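Local coordinates for protein LRIM1 (Anopheles gambiae, PDB 3O53) that probably acts in complement-like immunity of the mosquito, working through a heterodimer with the leucine-rich repeat protein APL1C that regulates this response, at residues Y71-L76 with V92-V97; M206-Q211 with L228-L233. All blocks are in the same frame, centred on the assembly; numbering follows the deposited sequence.

Contact 1. Residues Y71-L76 with V92-V97; sequences YETLDL and VQELLV
Leu74 and Leu95 lie side by side on the inward face of two parallel strands, 73-76 and 94-97, with Leu74 CD2 4.1 Å from Leu95 CD1. Paired in register, the two leucines leave on the same face, and with CG anti to the backbone N in each (chi1 176° and 169°) their branches run alongside one another. Leu74 CB also meets Val92, whose two methyl groups come up to it from the start of its segment. This is the buried side. The other face, carrying Thr73, Asp75, Glu94 and Leu96, is partly exposed but still in contact. Here Leu96 bridges two neighbours: its CD1 comes to 3.8 Å from Thr73 CG2, while CB and CD2 lie against the carboxylate of Asp75, which bonds through OD1 to the backbone N of Glu77. Only the solvent-exposed corner of Tyr71, Glu72 and Gln93 is loose; its side chains barely meet, Glu72 CG lying 4.1 Å from Gln93 OE1.

The axes of strands 73-76 and 94-97 are 3° apart. At the corner Glu72 O takes two N-H groups, Gln93 N at 2.8 Å in the carbonyl plane and Glu94 N at 3.1 Å from above that plane. The ladder then continues from Leu74 N to Glu94 O (2.9 Å), from Leu96 N to Leu74 O and from Leu76 N to Leu96 O. Successive coils of the leucine-rich repeat solenoid thus pair through a second, short parallel sheet, apart from the long array of strands 62-64, 84-86 and 103-105. Strand 113-116 extends it beyond 91-97, and Leu76 and Val97 both reach Leu85 of strand 84-86.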
ATOM      1  N   TYR A  71     -20.347   8.309  -2.582  1.00 37.51           N
ATOM      2  CA  TYR A  71     -19.722   8.478  -3.891  1.00 34.17           C
ATOM      3  C   TYR A  71     -19.076   9.850  -4.007  1.00 35.33           C
ATOM      4  O   TYR A  71     -19.225  10.695  -3.120  1.00 42.46           O
ATOM      5  CB  TYR A  71     -20.758   8.279  -5.000  1.00 42.83           C
ATOM      6  CG  TYR A  71     -21.871   9.304  -4.970  1.00 58.75           C
ATOM      7  CD1 TYR A  71     -21.965  10.287  -5.946  1.00 68.47           C
ATOM      8  CD2 TYR A  71     -22.818   9.299  -3.956  1.00 71.49           C
ATOM      9  CE1 TYR A  71     -22.981  11.232  -5.918  1.00 76.18           C
ATOM     10  CE2 TYR A  71     -23.836  10.237  -3.920  1.00 81.82           C
ATOM     11  CZ  TYR A  71     -23.913  11.201  -4.902  1.00 81.17           C
ATOM     12  OH  TYR A  71     -24.925  12.134  -4.861  1.00 84.00           O
ATOM     13  N   GLU A  72     -18.359  10.067  -5.103  1.00 35.50           N
ATOM     14  CA  GLU A  72     -17.663  11.327  -5.343  1.00 40.03           C
ATOM     15  C   GLU A  72     -16.769  11.715  -4.164  1.00 36.45           C
ATOM     16  O   GLU A  72     -15.922  10.933  -3.748  1.00 38.44           O
ATOM     17  CB  GLU A  72     -18.669  12.436  -5.662  1.00 57.47           C
ATOM     18  CG  GLU A  72     -19.351  12.263  -7.007  1.00 66.87           C
ATOM     19  CD  GLU A  72     -20.383  13.343  -7.290  1.00 78.66           C
ATOM     20  OE1 GLU A  72     -20.579  13.674  -8.475  1.00 74.59           O
ATOM     21  OE2 GLU A  72     -20.994  13.861  -6.332  1.00 87.47           O
ATOM     22  N   THR A  73     -16.965  12.909  -3.613  1.00 33.74           N
ATOM     23  CA  THR A  73     -16.058  13.427  -2.589  1.00 38.50           C
ATOM     24  C   THR A  73     -16.570  13.198  -1.162  1.00 41.61           C
ATOM     25  O   THR A  73     -17.710  13.524  -0.839  1.00 44.79           O
ATOM     26  CB  THR A  73     -15.792  14.933  -2.811  1.00 40.10           C
ATOM     27  OG1 THR A  73     -15.113  15.114  -4.059  1.00 43.67           O
ATOM     28  CG2 THR A  73     -14.937  15.505  -1.693  1.00 38.57           C
ATOM     29  N   LEU A  74     -15.724  12.611  -0.320  1.00 35.69           N
ATOM     30  CA  LEU A  74     -15.995  12.505   1.109  1.00 34.40           C
ATOM     31  C   LEU A  74     -15.018  13.423   1.832  1.00 39.45           C
ATOM     32  O   LEU A  74     -13.830  13.102   1.970  1.00 36.66           O
ATOM     33  CB  LEU A  74     -15.822  11.058   1.609  1.00 31.57           C
ATOM     34  CG  LEU A  74     -16.003  10.911   3.127  1.00 32.07           C
ATOM     35  CD1 LEU A  74     -17.372  11.441   3.537  1.00 37.56           C
ATOM     36  CD2 LEU A  74     -15.820   9.468   3.597  1.00 33.10           C
ATOM     37  N   ASP A  75     -15.511  14.574   2.277  1.00 36.52           N
ATOM     38  CA  ASP A  75     -14.651  15.596   2.853  1.00 35.09           C
ATOM     39  C   ASP A  75     -14.931  15.729   4.334  1.00 38.10           C
ATOM     40  O   ASP A  75     -15.932  16.305   4.741  1.00 40.19           O
ATOM     41  CB  ASP A  75     -14.857  16.950   2.158  1.00 40.69           C
ATOM     42  CG  ASP A  75     -13.861  18.006   2.624  1.00 45.70           C
ATOM     43  OD1 ASP A  75     -13.227  17.821   3.690  1.00 41.99           O
ATOM     44  OD2 ASP A  75     -13.715  19.028   1.925  1.00 54.60           O
ATOM     45  N   LEU A  76     -14.038  15.177   5.142  1.00 36.34           N
ATOM     46  CA  LEU A  76     -14.183  15.225   6.590  1.00 38.86           C
ATOM     47  C   LEU A  76     -12.963  15.876   7.213  1.00 42.33           C
ATOM     48  O   LEU A  76     -12.608  15.586   8.354  1.00 45.97           O
ATOM     49  CB  LEU A  76     -14.342  13.818   7.141  1.00 34.06           C
ATOM     50  CG  LEU A  76     -15.510  13.049   6.533  1.00 40.93           C
ATOM     51  CD1 LEU A  76     -15.579  11.663   7.159  1.00 43.12           C
ATOM     52  CD2 LEU A  76     -16.815  13.812   6.739  1.00 39.11           C
ATOM     53  N   VAL A  92     -16.347   6.026  -2.994  1.00 32.67           N
ATOM     54  CA  VAL A  92     -15.687   7.324  -2.903  1.00 32.80           C
ATOM     55  C   VAL A  92     -14.597   7.485  -3.963  1.00 31.88           C
ATOM     56  O   VAL A  92     -13.834   6.561  -4.222  1.00 29.08           O
ATOM     57  CB  VAL A  92     -15.097   7.545  -1.489  1.00 35.10           C
ATOM     58  CG1 VAL A  92     -14.310   8.839  -1.433  1.00 31.46           C
ATOM     59  CG2 VAL A  92     -16.225   7.555  -0.456  1.00 37.37           C
ATOM     60  N   GLN A  93     -14.540   8.667  -4.574  1.00 29.52           N
ATOM     61  CA  GLN A  93     -13.511   8.991  -5.553  1.00 27.77           C
ATOM     62  C   GLN A  93     -12.437   9.904  -4.970  1.00 30.47           C
ATOM     63  O   GLN A  93     -11.260   9.745  -5.275  1.00 30.26           O
ATOM     64  CB  GLN A  93     -14.144   9.649  -6.786  1.00 32.26           C
ATOM     65  CG  GLN A  93     -15.166   8.760  -7.478  1.00 44.41           C
ATOM     66  CD  GLN A  93     -15.735   9.386  -8.736  1.00 56.79           C
ATOM     67  OE1 GLN A  93     -16.030  10.576  -8.766  1.00 45.21           O
ATOM     68  NE2 GLN A  93     -15.897   8.582  -9.780  1.00 71.27           N
ATOM     69  N   GLU A  94     -12.830  10.865  -4.138  1.00 28.04           N
ATOM     70  CA  GLU A  94     -11.848  11.753  -3.527  1.00 29.53           C
ATOM     71  C   GLU A  94     -12.105  11.870  -2.035  1.00 29.09           C
ATOM     72  O   GLU A  94     -13.223  12.100  -1.600  1.00 29.05           O
ATOM     73  CB  GLU A  94     -11.875  13.139  -4.189  1.00 35.55           C
ATOM     74  CG  GLU A  94     -11.717  13.088  -5.700  1.00 47.93           C
ATOM     75  CD  GLU A  94     -11.566  14.471  -6.309  1.00 61.89           C
ATOM     76  OE1 GLU A  94     -10.924  15.334  -5.672  1.00 58.24           O
ATOM     77  OE2 GLU A  94     -12.091  14.695  -7.420  1.00 73.85           O
ATOM     78  N   LEU A  95     -11.050  11.732  -1.254  1.00 28.45           N
ATOM     79  CA  LEU A  95     -11.177  11.617   0.187  1.00 28.99           C
ATOM     80  C   LEU A  95     -10.283  12.649   0.855  1.00 29.70           C
ATOM     81  O   LEU A  95      -9.121  12.789   0.491  1.00 30.39           O
ATOM     82  CB  LEU A  95     -10.769  10.193   0.608  1.00 28.08           C
ATOM     83  CG  LEU A  95     -10.569   9.854   2.084  1.00 29.26           C
ATOM     84  CD1 LEU A  95     -11.860  10.101   2.841  1.00 34.85           C
ATOM     85  CD2 LEU A  95     -10.096   8.389   2.225  1.00 27.48           C
ATOM     86  N   LEU A  96     -10.828  13.375   1.830  1.00 27.09           N
ATOM     87  CA  LEU A  96     -10.041  14.319   2.613  1.00 30.44           C
ATOM     88  C   LEU A  96     -10.295  14.105   4.099  1.00 34.50           C
ATOM     89  O   LEU A  96     -11.439  14.045   4.535  1.00 37.38           O
ATOM     90  CB  LEU A  96     -10.416  15.763   2.256  1.00 36.14           C
ATOM     91  CG  LEU A  96     -10.331  16.142   0.778  1.00 36.76           C
ATOM     92  CD1 LEU A  96     -11.569  15.681   0.051  1.00 30.49           C
ATOM     93  CD2 LEU A  96     -10.147  17.653   0.613  1.00 46.64           C
ATOM     94  N   VAL A  97      -9.232  14.019   4.885  1.00 32.05           N
ATOM     95  CA  VAL A  97      -9.389  13.795   6.310  1.00 37.84           C
ATOM     96  C   VAL A  97      -8.503  14.741   7.120  1.00 38.28           C
ATOM     97  O   VAL A  97      -7.638  15.423   6.566  1.00 31.81           O
ATOM     98  CB  VAL A  97      -9.136  12.312   6.663  1.00 36.47           C
ATOM     99  CG1 VAL A  97     -10.047  11.434   5.816  1.00 33.51           C
ATOM    100  CG2 VAL A  97      -7.682  11.939   6.435  1.00 29.18           C
TER

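Contact 2. Residues M206-Q211 with L228-L233; sequences MGPEFQ and LIEKAL
Met206 O receives the backbone N-H of Glu230 at 2.9 Å, in a nearly straight bond (167°), and the CA of Ile229 comes up to the same oxygen as a weaker CH donor. Met206 N completes the pairing by giving its hydrogen to Leu228 O at 3.0 Å. Together they make a very short parallel bridge of Met206 with Ile229, after which both chains leave the sheet: 208-211 winds into a 3-10 segment and Glu230 to Leu233 forms a type I turn.

Leu233 fills the angle between them. Its CD2 methyl sits over the 3-10 backbone, 3.4 Å from Gln211 N, and touches Phe210 CB; CD1 meets Met206 CG at 4.0 Å. The methionine is fully extended, with chi1 at -178°, and the same CG rests over one face of the Phe210 ring, near its rim, while Gly207 O lies at the ring edge.

Polar groups flank this apolar filling. Glu230 bends at chi2 (57°), which brings its OE1 to 3.6 Å from Pro208 CG and lets OE2 accept Ala232 N at 3.1 Å on its anti lone pair, the one away from OE1, tying the carboxylate to its own turn. Gln211 OE1 accepts from Arg234 N, and a water gives a weak bond to Gln211 OE1 and a sound one to Ala232 O. Buried Glu209 turns back to take Gly207 N on OE2, from above the carboxylate plane.

The two segments belong to successive coils of the leucine-rich repeat solenoid. Helix 251-259 covers Ile229 and Leu233 through Phe257, Thr253 OG1 takes the N-H of Ile229, and helix 303-310 packs on Leu228.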
ATOM      1  N   MET A 206      15.972  -4.675 -11.051  1.00 29.57           N
ATOM      2  CA  MET A 206      15.996  -4.448  -9.615  1.00 27.79           C
ATOM      3  C   MET A 206      17.225  -3.599  -9.315  1.00 31.58           C
ATOM      4  O   MET A 206      18.309  -4.123  -9.058  1.00 30.38           O
ATOM      5  CB  MET A 206      16.033  -5.788  -8.867  1.00 27.88           C
ATOM      6  CG  MET A 206      16.010  -5.669  -7.359  1.00 27.85           C
ATOM      7  SD  MET A 206      15.901  -7.301  -6.589  1.00 30.81           S
ATOM      8  CE  MET A 206      15.787  -6.868  -4.845  1.00 31.35           C
ATOM      9  N   GLY A 207      17.056  -2.280  -9.368  1.00 30.99           N
ATOM     10  CA  GLY A 207      18.187  -1.366  -9.414  1.00 28.68           C
ATOM     11  C   GLY A 207      18.674  -0.885  -8.061  1.00 33.67           C
ATOM     12  O   GLY A 207      18.251  -1.399  -7.033  1.00 28.77           O
ATOM     13  N   PRO A 208      19.574   0.113  -8.062  1.00 37.19           N
ATOM     14  CA  PRO A 208      20.224   0.659  -6.858  1.00 40.52           C
ATOM     15  C   PRO A 208      19.243   1.280  -5.877  1.00 32.56           C
ATOM     16  O   PRO A 208      19.542   1.398  -4.695  1.00 33.09           O
ATOM     17  CB  PRO A 208      21.158   1.743  -7.415  1.00 44.13           C
ATOM     18  CG  PRO A 208      21.382   1.354  -8.829  1.00 52.25           C
ATOM     19  CD  PRO A 208      20.098   0.732  -9.292  1.00 42.79           C
ATOM     20  N   GLU A 209      18.083   1.678  -6.379  1.00 27.97           N
ATOM     21  CA  GLU A 209      17.015   2.199  -5.538  1.00 31.20           C
ATOM     22  C   GLU A 209      16.663   1.215  -4.418  1.00 36.00           C
ATOM     23  O   GLU A 209      16.166   1.613  -3.363  1.00 29.68           O
ATOM     24  CB  GLU A 209      15.775   2.484  -6.391  1.00 34.93           C
ATOM     25  CG  GLU A 209      15.199   1.257  -7.099  1.00 32.92           C
ATOM     26  CD  GLU A 209      15.826   0.980  -8.470  1.00 42.22           C
ATOM     27  OE1 GLU A 209      16.809   1.659  -8.848  1.00 38.34           O
ATOM     28  OE2 GLU A 209      15.313   0.079  -9.178  1.00 36.31           O
ATOM     29  N   PHE A 210      16.924  -0.068  -4.638  1.00 29.10           N
ATOM     30  CA  PHE A 210      16.531  -1.079  -3.664  1.00 31.11           C
ATOM     31  C   PHE A 210      17.453  -1.128  -2.443  1.00 32.35           C
ATOM     32  O   PHE A 210      17.189  -1.853  -1.486  1.00 32.21           O
ATOM     33  CB  PHE A 210      16.366  -2.447  -4.339  1.00 24.61           C
ATOM     34  CG  PHE A 210      15.053  -2.577  -5.067  1.00 26.79           C
ATOM     35  CD1 PHE A 210      13.907  -2.993  -4.396  1.00 28.72           C
ATOM     36  CD2 PHE A 210      14.949  -2.225  -6.405  1.00 29.08           C
ATOM     37  CE1 PHE A 210      12.678  -3.089  -5.059  1.00 27.65           C
ATOM     38  CE2 PHE A 210      13.731  -2.317  -7.075  1.00 22.22           C
ATOM     39  CZ  PHE A 210      12.590  -2.745  -6.398  1.00 23.78           C
ATOM     40  N   GLN A 211      18.511  -0.332  -2.447  1.00 29.28           N
ATOM     41  CA  GLN A 211      19.269  -0.159  -1.215  1.00 38.14           C
ATOM     42  C   GLN A 211      18.354   0.533  -0.201  1.00 38.82           C
ATOM     43  O   GLN A 211      18.550   0.411   1.006  1.00 36.65           O
ATOM     44  CB  GLN A 211      20.555   0.640  -1.437  1.00 50.06           C
ATOM     45  CG  GLN A 211      21.590   0.450  -0.317  1.00 67.45           C
ATOM     46  CD  GLN A 211      21.977  -1.017  -0.095  1.00 60.96           C
ATOM     47  OE1 GLN A 211      21.894  -1.838  -1.005  1.00 47.53           O
ATOM     48  NE2 GLN A 211      22.407  -1.343   1.125  1.00 56.84           N
ATOM     49  N   LEU A 228      17.637  -8.251 -14.787  1.00 29.26           N
ATOM     50  CA  LEU A 228      18.890  -7.922 -14.112  1.00 33.38           C
ATOM     51  C   LEU A 228      18.672  -7.406 -12.698  1.00 31.34           C
ATOM     52  O   LEU A 228      17.631  -6.831 -12.389  1.00 25.81           O
ATOM     53  CB  LEU A 228      19.654  -6.849 -14.895  1.00 32.45           C
ATOM     54  CG  LEU A 228      20.084  -7.201 -16.314  1.00 39.22           C
ATOM     55  CD1 LEU A 228      20.885  -6.046 -16.923  1.00 38.83           C
ATOM     56  CD2 LEU A 228      20.892  -8.491 -16.310  1.00 37.71           C
ATOM     57  N   ILE A 229      19.691  -7.595 -11.866  1.00 29.57           N
ATOM     58  CA  ILE A 229      19.739  -7.083 -10.500  1.00 37.51           C
ATOM     59  C   ILE A 229      21.016  -6.274 -10.346  1.00 35.67           C
ATOM     60  O   ILE A 229      22.070  -6.687 -10.823  1.00 28.41           O
ATOM     61  CB  ILE A 229      19.813  -8.235  -9.467  1.00 29.88           C
ATOM     62  CG1 ILE A 229      18.589  -9.139  -9.580  1.00 27.57           C
ATOM     63  CG2 ILE A 229      19.946  -7.677  -8.039  1.00 30.74           C
ATOM     64  CD1 ILE A 229      18.664 -10.414  -8.712  1.00 29.39           C
ATOM     65  N   GLU A 230      20.926  -5.136  -9.669  1.00 30.60           N
ATOM     66  CA  GLU A 230      22.094  -4.297  -9.407  1.00 34.67           C
ATOM     67  C   GLU A 230      23.048  -5.050  -8.484  1.00 37.10           C
ATOM     68  O   GLU A 230      22.679  -5.405  -7.366  1.00 34.14           O
ATOM     69  CB  GLU A 230      21.656  -2.972  -8.766  1.00 31.73           C
ATOM     70  CG  GLU A 230      22.798  -2.135  -8.212  1.00 40.54           C
ATOM     71  CD  GLU A 230      23.837  -1.800  -9.272  1.00 50.55           C
ATOM     72  OE1 GLU A 230      23.476  -1.165 -10.285  1.00 58.30           O
ATOM     73  OE2 GLU A 230      25.011  -2.174  -9.094  1.00 46.65           O
ATOM     74  N   LYS A 231      24.268  -5.301  -8.954  1.00 33.75           N
ATOM     75  CA  LYS A 231      25.211  -6.135  -8.213  1.00 33.18           C
ATOM     76  C   LYS A 231      25.678  -5.477  -6.913  1.00 35.23           C
ATOM     77  O   LYS A 231      26.162  -6.152  -6.013  1.00 35.52           O
ATOM     78  CB  LYS A 231      26.426  -6.470  -9.089  1.00 45.64           C
ATOM     79  CG  LYS A 231      27.236  -5.254  -9.524  1.00 66.01           C
ATOM     80  CD  LYS A 231      28.382  -5.637 -10.453  1.00 78.76           C
ATOM     81  CE  LYS A 231      29.314  -6.641  -9.797  1.00 91.69           C
ATOM     82  NZ  LYS A 231      30.539  -6.883 -10.604  1.00101.29           N
ATOM     83  N   ALA A 232      25.528  -4.162  -6.808  1.00 43.25           N
ATOM     84  CA  ALA A 232      26.012  -3.439  -5.634  1.00 48.00           C
ATOM     85  C   ALA A 232      25.044  -3.524  -4.450  1.00 43.24           C
ATOM     86  O   ALA A 232      25.369  -3.103  -3.348  1.00 40.87           O
ATOM     87  CB  ALA A 232      26.282  -1.977  -5.991  1.00 46.64           C
ATOM     88  N   LEU A 233      23.851  -4.060  -4.679  1.00 39.97           N
ATOM     89  CA  LEU A 233      22.859  -4.161  -3.619  1.00 35.22           C
ATOM     90  C   LEU A 233      23.363  -5.066  -2.494  1.00 36.63           C
ATOM     91  O   LEU A 233      23.974  -6.097  -2.749  1.00 33.21           O
ATOM     92  CB  LEU A 233      21.545  -4.724  -4.174  1.00 27.28           C
ATOM     93  CG  LEU A 233      20.689  -3.816  -5.058  1.00 30.51           C
ATOM     94  CD1 LEU A 233      19.487  -4.599  -5.582  1.00 27.95           C
ATOM     95  CD2 LEU A 233      20.232  -2.571  -4.280  1.00 32.57           C
TER
HETATM   96  O   HOH W   1      23.786  -0.638  -2.559  1.00 40.46           O

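How the contacts relate
Contact 1 closes before contact 2 opens along the chain, and the two lie on opposite sides of its centre, 38 Å between centres and about 27 Å between nearest atoms, without touching. Each joins neighbouring coils of the leucine-rich repeat domain through parallel strands outside the long array that includes 84-86 and 218-220. Contact 1 belongs to the three-stranded sheet 73-76, 91-97 and 113-116; contact 2 has just the two short strands 205-206 and 228-229, near helices 251-259 and 303-310, later in the chain. Pairing of neighbouring coils thus recurs far apart in the solenoid, with a more regular ladder in contact 1 and a type I turn's leucine packed onto the adjacent coil's 3-10 segment in contact 2.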